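Local coordinates for protein vanadium-dependent haloperoxidase (PDB 4CIT) that is a bacterial vanadium-dependent iodoperoxidase that probably uses bound vanadate to activate hydrogen peroxide for the oxidation of iodide, at residues 79-84 with 306-311; 74-79 with 109-114; 244-249 with 418-423. All coordinates share one frame; numbering follows the deposited sequence.

From the N terminus, contact 2 is the first to close: helix 59-80 packs on helix 108-123 across 27 non-helical residues. Contact 1 leaves the end of the same helix 59-80 and crosses contact 2, because its turn at 79-84 comes before 109-114 while its partner, the start of helix 307-335, follows much later. The two share Ala79 and one sodium ion, and touch through pairs such as Val77 and Ala308. Contact 3 opens on helix 235-253, within the long loop of contact 1, and closes beyond it near vanadate. It therefore crosses contact 1, follows contact 2 in series, and lies about 45 Å from contact 1 and 46 Å from contact 2, centre to centre.

Contact 1 of 3, residues 79-84 with 306-311; sequences ATNDNY and DFAKTL. With NA (sodium ion), chain G.
Asn81 opens the contact by laying its amide against Ala308, with ND2 3.8 Å from the methyl CB. Its CG stands anti to the backbone N (chi1 -176°), which places ND2 against the first turn of helix 307-335. The other end of the amide works within the turn: Asn81 OD1 accepts from Asn83 N at 2.8 Å, in the carbonyl plane, forming an Asx turn that fixes the rotation of the side chain. Asparagine suits this place because its OD1 serves as acceptor while ND2 touches the methyl. Asp82 faces solvent, and its OD1 takes a hydrogen bond from a water that also binds sodium.

Tyr84 ends the type I turn and makes the broadest contact. Tyr84 CE2 lies 3.6 Å from Ala308 CB, the methyl standing above the ring plane, while the carbonyl O of Ala308 sits over one ring face. At the far end, Tyr84 OH comes within 3.5 Å of Lys309 CA, and the lysine chain leads away. A water joins the hydroxyl to the N-cap of the helix, 2.7 Å from Tyr84 OH and donating to Asp306 OD1. That same oxygen accepts from Lys309 N at 3.0 Å, the capping bond. Phe312 meets the ring, and Tyr74 packs on the side chain.

Asn81 O binds sodium at 2.4 Å and Tyr84 O at 2.3 Å, and Ala78 adds a third carbonyl. The chemistry implies a metal-held turn docked on a capped helix by apolar packing and one bridging water, with no direct hydrogen bond between them.

Contact 2 of 3, residues 74-79 with 109-114; sequences YEIVAA and ELAAVV. With NA (sodium ion), chain G.
Ile76 reaches across to helix 108-123 and sets its CD1 methyl on the backbone of Ala111 and Ala112. CD1 lies 3.7 Å from Ala111 O and equally near Ala112 CA, so the tip rests on the main chain itself. With CG1 anti to the carbonyl carbon (chi1 -69°) and the chain extended beyond it (chi2 166°), the long branch points straight at the partner helix. It also meets the Ala111 methyl, CD1 to CB 4.2 Å. The short branch takes the other alanine, with Ile76 CG2 4.3 Å from Ala112 CB.

Two alanines in succession keep this surface low, and the helices come close: the CA atoms of Ile76 and Ala112 are 5.8 Å apart. Isoleucine suits the opposing place because its two branches fill the space between the backbones, each meeting a different methyl. Val159 of helix 146-167 adds to the packing round Ile76, and Tyr155 of that helix touches Ala111.

On another side of helix 59-80, Val77 packs on Ala308 and Leu311 of helix 307-335. Near its C-terminal end, Ala78 O binds sodium at 2.2 Å, and the partial negative charge of a helix C terminus would probably suit a cation there. Between segments 74-79 and 109-114 no hydrogen bond passes, so the chemistry implies van der Waals packing of aliphatic groups on methyls and backbone, with the metal chemistry kept to the far side of the first helix.

Contact 3 of 3, residues 244-249 with 418-423; sequences YDVRNK and RMYGGI. With VO4 (vanadate ion), chain D.
Val246 is the main side chain of 244-249 here and packs against a helix end that closes in a Schellman motif. Beta-branched valine suits the place by offering two methyls: Val246 CG1 lies 4.0 Å from Met419 O and approaches the Tyr420 ring at its edge, 4.3 Å from CD1, while CG2 meets Met419 SD at 4.1 Å, the side chains of Val246 and Met419 crossing at about a right angle. Gly422, the first residue to leave helical angles, has positive phi (78°), which a residue without a side chain adopts easily.

One residue before Met419, Arg418 turns to the vanadate pocket. Bends at chi2 and chi3 fold its chain so that NE donates to a vanadate oxygen at 3.0 Å, 145° at the hydrogen, with the ion near the guanidinium plane. Ile423 CD1 covers one face, and NH1 forms a salt bridge with Asp267. A leucine here would probably leave the vanadate oxygen without this donor and Asp267 without this partner.

Met419 also touches Val243 of helix 235-253 and Ile429 of helix 426-446, while Tyr420 reaches Ile250 and Ile262, wedging the end of helix 407-420 among helices 235-253, 258-266 and 426-446.

Contact 1 of 3, residues 79-84 with 306-311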
# COMPACT_ATOMS: atom_id res chain seq x y z
N ALA A 79 -0.64 -10.10 -22.08
CA ALA A 79 -0.59 -11.24 -22.98
C ALA A 79 -1.36 -10.93 -24.27
O ALA A 79 -1.22 -11.64 -25.31
CB ALA A 79 -1.20 -12.42 -22.29
N THR A 80 -2.27 -9.97 -24.19
CA THR A 80 -3.22 -9.71 -25.21
C THR A 80 -3.20 -8.30 -25.74
O THR A 80 -4.01 -7.97 -26.54
CB THR A 80 -4.64 -10.01 -24.72
OG1 THR A 80 -5.03 -9.25 -23.56
CG2 THR A 80 -4.76 -11.50 -24.41
N ASN A 81 -2.28 -7.48 -25.27
CA ASN A 81 -2.20 -6.05 -25.70
C ASN A 81 -0.74 -5.80 -26.00
O ASN A 81 0.15 -5.98 -25.15
CB ASN A 81 -2.72 -5.17 -24.59
CG ASN A 81 -2.76 -3.69 -24.97
OD1 ASN A 81 -1.89 -3.20 -25.63
ND2 ASN A 81 -3.71 -2.99 -24.43
N ASP A 82 -0.45 -5.53 -27.28
CA ASP A 82 0.92 -5.31 -27.70
C ASP A 82 1.54 -4.01 -27.20
O ASP A 82 2.72 -3.80 -27.48
CB ASP A 82 1.00 -5.22 -29.27
CG ASP A 82 0.66 -6.50 -29.91
OD1 ASP A 82 0.84 -7.55 -29.26
OD2 ASP A 82 0.25 -6.45 -31.08
N ASN A 83 0.81 -3.16 -26.47
CA ASN A 83 1.44 -2.02 -25.87
C ASN A 83 2.07 -2.27 -24.45
O ASN A 83 2.69 -1.35 -23.91
CB ASN A 83 0.46 -0.88 -25.74
CG ASN A 83 -0.19 -0.48 -27.08
OD1 ASN A 83 -1.37 -0.70 -27.32
ND2 ASN A 83 0.57 0.01 -27.93
N TYR A 84 1.84 -3.43 -23.82
CA TYR A 84 2.23 -3.69 -22.43
C TYR A 84 2.98 -4.96 -22.37
O TYR A 84 2.53 -5.95 -22.93
CB TYR A 84 0.99 -3.77 -21.52
CG TYR A 84 0.33 -2.48 -21.39
CD1 TYR A 84 0.85 -1.50 -20.53
CD2 TYR A 84 -0.76 -2.15 -22.18
CE1 TYR A 84 0.29 -0.20 -20.51
CE2 TYR A 84 -1.37 -0.88 -22.12
CZ TYR A 84 -0.87 0.06 -21.24
OH TYR A 84 -1.48 1.29 -21.24
N ASP A 306 -7.96 4.32 -19.78
CA ASP A 306 -8.69 3.13 -20.18
C ASP A 306 -8.35 1.89 -19.26
O ASP A 306 -7.57 2.00 -18.31
CB ASP A 306 -8.56 2.86 -21.69
CG ASP A 306 -7.19 2.40 -22.10
OD1 ASP A 306 -6.35 2.04 -21.26
OD2 ASP A 306 -6.92 2.40 -23.36
N PHE A 307 -8.97 0.76 -19.50
CA PHE A 307 -8.79 -0.40 -18.63
C PHE A 307 -7.33 -0.75 -18.49
O PHE A 307 -6.82 -1.01 -17.37
CB PHE A 307 -9.56 -1.58 -19.19
CG PHE A 307 -9.58 -2.75 -18.24
CD1 PHE A 307 -8.57 -3.76 -18.29
CD2 PHE A 307 -10.60 -2.90 -17.30
CE1 PHE A 307 -8.61 -4.85 -17.46
CE2 PHE A 307 -10.66 -4.02 -16.49
CZ PHE A 307 -9.63 -4.94 -16.49
N ALA A 308 -6.62 -0.90 -19.61
CA ALA A 308 -5.22 -1.29 -19.60
C ALA A 308 -4.30 -0.28 -18.94
O ALA A 308 -3.43 -0.71 -18.17
CB ALA A 308 -4.69 -1.65 -20.99
N LYS A 309 -4.50 1.01 -19.19
CA LYS A 309 -3.67 2.06 -18.59
C LYS A 309 -3.94 2.12 -17.07
O LYS A 309 -3.02 2.23 -16.28
CB LYS A 309 -3.96 3.38 -19.22
CG LYS A 309 -3.29 4.60 -18.61
CD LYS A 309 -1.82 4.53 -18.66
CE LYS A 309 -1.23 5.90 -18.23
NZ LYS A 309 -1.54 7.04 -19.16
N THR A 310 -5.17 1.99 -16.73
CA THR A 310 -5.56 1.93 -15.27
C THR A 310 -4.83 0.78 -14.57
O THR A 310 -4.26 0.95 -13.49
CB THR A 310 -7.07 1.81 -15.08
OG1 THR A 310 -7.67 2.95 -15.62
CG2 THR A 310 -7.47 1.70 -13.58
N LEU A 311 -4.92 -0.43 -15.13
CA LEU A 311 -4.22 -1.59 -14.56
C LEU A 311 -2.77 -1.51 -14.49
O LEU A 311 -2.16 -1.86 -13.51
CB LEU A 311 -4.68 -2.83 -15.30
CG LEU A 311 -4.51 -4.15 -14.70
CD1 LEU A 311 -4.87 -4.22 -13.20
CD2 LEU A 311 -5.35 -5.11 -15.56
NA NA G . 1.89 -7.47 -24.57
O HOH W 1 1.43 -8.62 -26.55
O HOH W 2 3.66 -6.51 -25.86
O HOH W 3 -3.80 1.68 -22.59
O HOH W 4 3.93 -9.34 -23.75

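Contact 2 of 3, residues 74-79 with 109-114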
# COMPACT_ATOMS: atom_id res chain seq x y z
N TYR A 74 -3.07 -7.72 -14.72
CA TYR A 74 -2.11 -7.10 -15.62
C TYR A 74 -1.51 -8.10 -16.55
O TYR A 74 -1.39 -7.87 -17.78
CB TYR A 74 -0.96 -6.38 -14.82
CG TYR A 74 0.06 -5.80 -15.79
CD1 TYR A 74 -0.19 -4.62 -16.43
CD2 TYR A 74 1.23 -6.54 -16.11
CE1 TYR A 74 0.62 -4.16 -17.43
CE2 TYR A 74 2.09 -6.07 -17.10
CZ TYR A 74 1.83 -4.81 -17.65
OH TYR A 74 2.68 -4.31 -18.61
N GLU A 75 -1.17 -9.29 -16.04
CA GLU A 75 -0.65 -10.30 -16.98
C GLU A 75 -1.60 -10.66 -18.14
O GLU A 75 -1.18 -10.95 -19.27
CB GLU A 75 -0.15 -11.56 -16.28
CG GLU A 75 1.08 -11.34 -15.42
CD GLU A 75 2.29 -10.90 -16.31
OE1 GLU A 75 2.81 -11.68 -17.19
OE2 GLU A 75 2.62 -9.72 -16.27
N ILE A 76 -2.84 -10.74 -17.85
CA ILE A 76 -3.90 -10.96 -18.89
C ILE A 76 -3.90 -9.89 -19.95
O ILE A 76 -3.83 -10.16 -21.19
CB ILE A 76 -5.26 -11.23 -18.29
CG1 ILE A 76 -5.28 -12.59 -17.59
CG2 ILE A 76 -6.33 -11.20 -19.42
CD1 ILE A 76 -6.49 -12.78 -16.66
N VAL A 77 -3.86 -8.65 -19.49
CA VAL A 77 -3.68 -7.53 -20.38
C VAL A 77 -2.43 -7.57 -21.20
O VAL A 77 -2.50 -7.44 -22.44
CB VAL A 77 -3.79 -6.20 -19.63
CG1 VAL A 77 -3.44 -5.03 -20.52
CG2 VAL A 77 -5.16 -6.06 -19.11
N ALA A 78 -1.27 -7.83 -20.60
CA ALA A 78 0.01 -7.91 -21.28
C ALA A 78 0.05 -9.05 -22.36
O ALA A 78 0.66 -8.91 -23.43
CB ALA A 78 1.12 -8.12 -20.32
N ALA A 79 -0.64 -10.10 -22.08
CA ALA A 79 -0.59 -11.24 -22.98
C ALA A 79 -1.36 -10.93 -24.27
O ALA A 79 -1.22 -11.64 -25.31
CB ALA A 79 -1.20 -12.42 -22.29
N GLU A 109 -10.57 -8.36 -20.80
CA GLU A 109 -10.83 -7.50 -19.62
C GLU A 109 -11.72 -8.19 -18.61
O GLU A 109 -11.55 -8.09 -17.37
CB GLU A 109 -11.47 -6.18 -20.05
CG GLU A 109 -10.50 -5.43 -20.91
CD GLU A 109 -11.08 -4.15 -21.50
OE1 GLU A 109 -12.29 -3.84 -21.27
OE2 GLU A 109 -10.35 -3.47 -22.23
N LEU A 110 -12.73 -8.90 -19.12
CA LEU A 110 -13.60 -9.70 -18.26
C LEU A 110 -12.72 -10.75 -17.51
O LEU A 110 -12.81 -10.93 -16.32
CB LEU A 110 -14.70 -10.34 -19.13
CG LEU A 110 -15.72 -11.23 -18.42
CD1 LEU A 110 -16.44 -10.43 -17.39
CD2 LEU A 110 -16.69 -11.83 -19.42
N ALA A 111 -11.88 -11.48 -18.22
CA ALA A 111 -11.00 -12.46 -17.60
C ALA A 111 -10.13 -11.85 -16.54
O ALA A 111 -9.99 -12.41 -15.46
CB ALA A 111 -10.15 -13.19 -18.60
N ALA A 112 -9.63 -10.63 -16.83
CA ALA A 112 -8.74 -9.90 -15.88
C ALA A 112 -9.51 -9.58 -14.59
O ALA A 112 -8.92 -9.73 -13.51
CB ALA A 112 -8.20 -8.66 -16.53
N VAL A 113 -10.75 -9.09 -14.69
CA VAL A 113 -11.59 -8.81 -13.49
C VAL A 113 -11.87 -10.09 -12.70
O VAL A 113 -11.79 -10.11 -11.48
CB VAL A 113 -12.87 -8.00 -13.76
CG1 VAL A 113 -13.58 -7.78 -12.44
CG2 VAL A 113 -12.45 -6.69 -14.46
N VAL A 114 -12.12 -11.17 -13.39
CA VAL A 114 -12.39 -12.45 -12.74
C VAL A 114 -11.18 -12.89 -11.97
O VAL A 114 -11.27 -13.29 -10.82
CB VAL A 114 -12.75 -13.54 -13.83
CG1 VAL A 114 -12.59 -14.95 -13.31
CG2 VAL A 114 -14.21 -13.42 -14.28
NA NA G . 1.89 -7.47 -24.57
O HOH W 4 3.93 -9.34 -23.75
O HOH W 1 1.43 -8.62 -26.55
O HOH W 2 3.66 -6.51 -25.86

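Contact 3 of 3, residues 244-249 with 418-423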
# COMPACT_ATOMS: atom_id res chain seq x y z
N TYR A 244 8.14 16.76 21.27
CA TYR A 244 7.51 17.25 22.51
C TYR A 244 6.96 18.65 22.28
O TYR A 244 5.77 18.94 22.54
CB TYR A 244 8.56 17.24 23.60
CG TYR A 244 8.05 17.75 24.92
CD1 TYR A 244 7.28 16.98 25.71
CD2 TYR A 244 8.40 19.00 25.36
CE1 TYR A 244 6.81 17.41 26.97
CE2 TYR A 244 7.97 19.44 26.62
CZ TYR A 244 7.13 18.64 27.38
OH TYR A 244 6.68 19.04 28.63
N ASP A 245 7.80 19.51 21.76
CA ASP A 245 7.53 20.94 21.52
C ASP A 245 6.44 21.19 20.44
O ASP A 245 5.53 22.02 20.59
CB ASP A 245 8.78 21.77 21.12
CG ASP A 245 9.78 21.93 22.27
OD1 ASP A 245 9.39 21.71 23.46
OD2 ASP A 245 10.94 22.29 22.02
N VAL A 246 6.52 20.48 19.31
CA VAL A 246 5.47 20.53 18.33
C VAL A 246 4.11 20.23 18.91
O VAL A 246 3.11 20.88 18.57
CB VAL A 246 5.79 19.59 17.12
CG1 VAL A 246 4.59 19.38 16.17
CG2 VAL A 246 6.93 20.13 16.37
N ARG A 247 3.97 19.15 19.71
CA ARG A 247 2.70 18.77 20.27
C ARG A 247 2.22 19.89 21.17
O ARG A 247 1.03 20.29 21.09
CB ARG A 247 2.86 17.44 21.06
CG ARG A 247 1.54 16.87 21.45
CD ARG A 247 0.93 17.48 22.67
NE ARG A 247 -0.43 16.87 22.65
CZ ARG A 247 -1.52 17.35 22.06
NH1 ARG A 247 -1.55 18.53 21.46
NH2 ARG A 247 -2.63 16.66 22.13
N ASN A 248 3.13 20.45 21.94
CA ASN A 248 2.72 21.56 22.87
C ASN A 248 2.30 22.83 22.14
O ASN A 248 1.34 23.49 22.60
CB ASN A 248 3.80 21.85 23.92
CG ASN A 248 3.99 20.69 24.91
OD1 ASN A 248 3.12 19.83 25.04
ND2 ASN A 248 5.17 20.58 25.47
N LYS A 249 2.93 23.17 21.01
CA LYS A 249 2.45 24.25 20.11
C LYS A 249 1.08 23.99 19.54
O LYS A 249 0.22 24.90 19.51
CB LYS A 249 3.45 24.47 19.01
CG LYS A 249 4.73 25.09 19.53
CD LYS A 249 5.71 25.32 18.38
CE LYS A 249 7.02 25.90 18.89
NZ LYS A 249 7.99 26.11 17.77
N ARG A 418 3.13 12.79 10.52
CA ARG A 418 3.62 11.95 11.62
C ARG A 418 4.37 12.72 12.71
O ARG A 418 4.40 12.22 13.83
CB ARG A 418 4.47 10.80 11.10
CG ARG A 418 3.83 10.10 9.91
CD ARG A 418 2.41 9.62 10.14
NE ARG A 418 2.38 8.35 10.93
CZ ARG A 418 1.34 7.84 11.55
NH1 ARG A 418 0.16 8.45 11.59
NH2 ARG A 418 1.45 6.62 12.18
N MET A 419 4.90 13.89 12.37
CA MET A 419 5.51 14.80 13.35
C MET A 419 4.40 15.50 14.09
O MET A 419 4.41 15.51 15.37
CB MET A 419 6.43 15.82 12.66
CG MET A 419 6.91 16.90 13.63
SD MET A 419 7.91 16.34 15.02
CE MET A 419 9.18 15.46 14.05
N TYR A 420 3.41 16.01 13.35
CA TYR A 420 2.24 16.61 14.04
C TYR A 420 1.56 15.62 14.89
O TYR A 420 0.96 15.99 15.91
CB TYR A 420 1.24 17.14 13.04
CG TYR A 420 1.78 18.12 12.00
CD1 TYR A 420 2.82 18.99 12.31
CD2 TYR A 420 1.16 18.27 10.75
CE1 TYR A 420 3.29 19.94 11.38
CE2 TYR A 420 1.63 19.20 9.81
CZ TYR A 420 2.66 20.01 10.13
OH TYR A 420 3.12 20.97 9.26
N GLY A 421 1.59 14.34 14.46
CA GLY A 421 0.94 13.33 15.22
C GLY A 421 1.60 12.85 16.51
O GLY A 421 0.92 12.15 17.32
N GLY A 422 2.86 13.20 16.73
CA GLY A 422 3.61 12.86 17.95
C GLY A 422 4.12 11.48 18.05
O GLY A 422 4.48 11.05 19.12
N ILE A 423 4.17 10.76 16.90
CA ILE A 423 4.55 9.36 16.91
C ILE A 423 5.86 9.00 16.20
O ILE A 423 6.31 7.88 16.27
CB ILE A 423 3.38 8.42 16.45
CG1 ILE A 423 3.12 8.54 14.96
CG2 ILE A 423 2.18 8.65 17.35
CD1 ILE A 423 2.35 9.74 14.53
O2 VO4 D . 4.47 6.45 10.04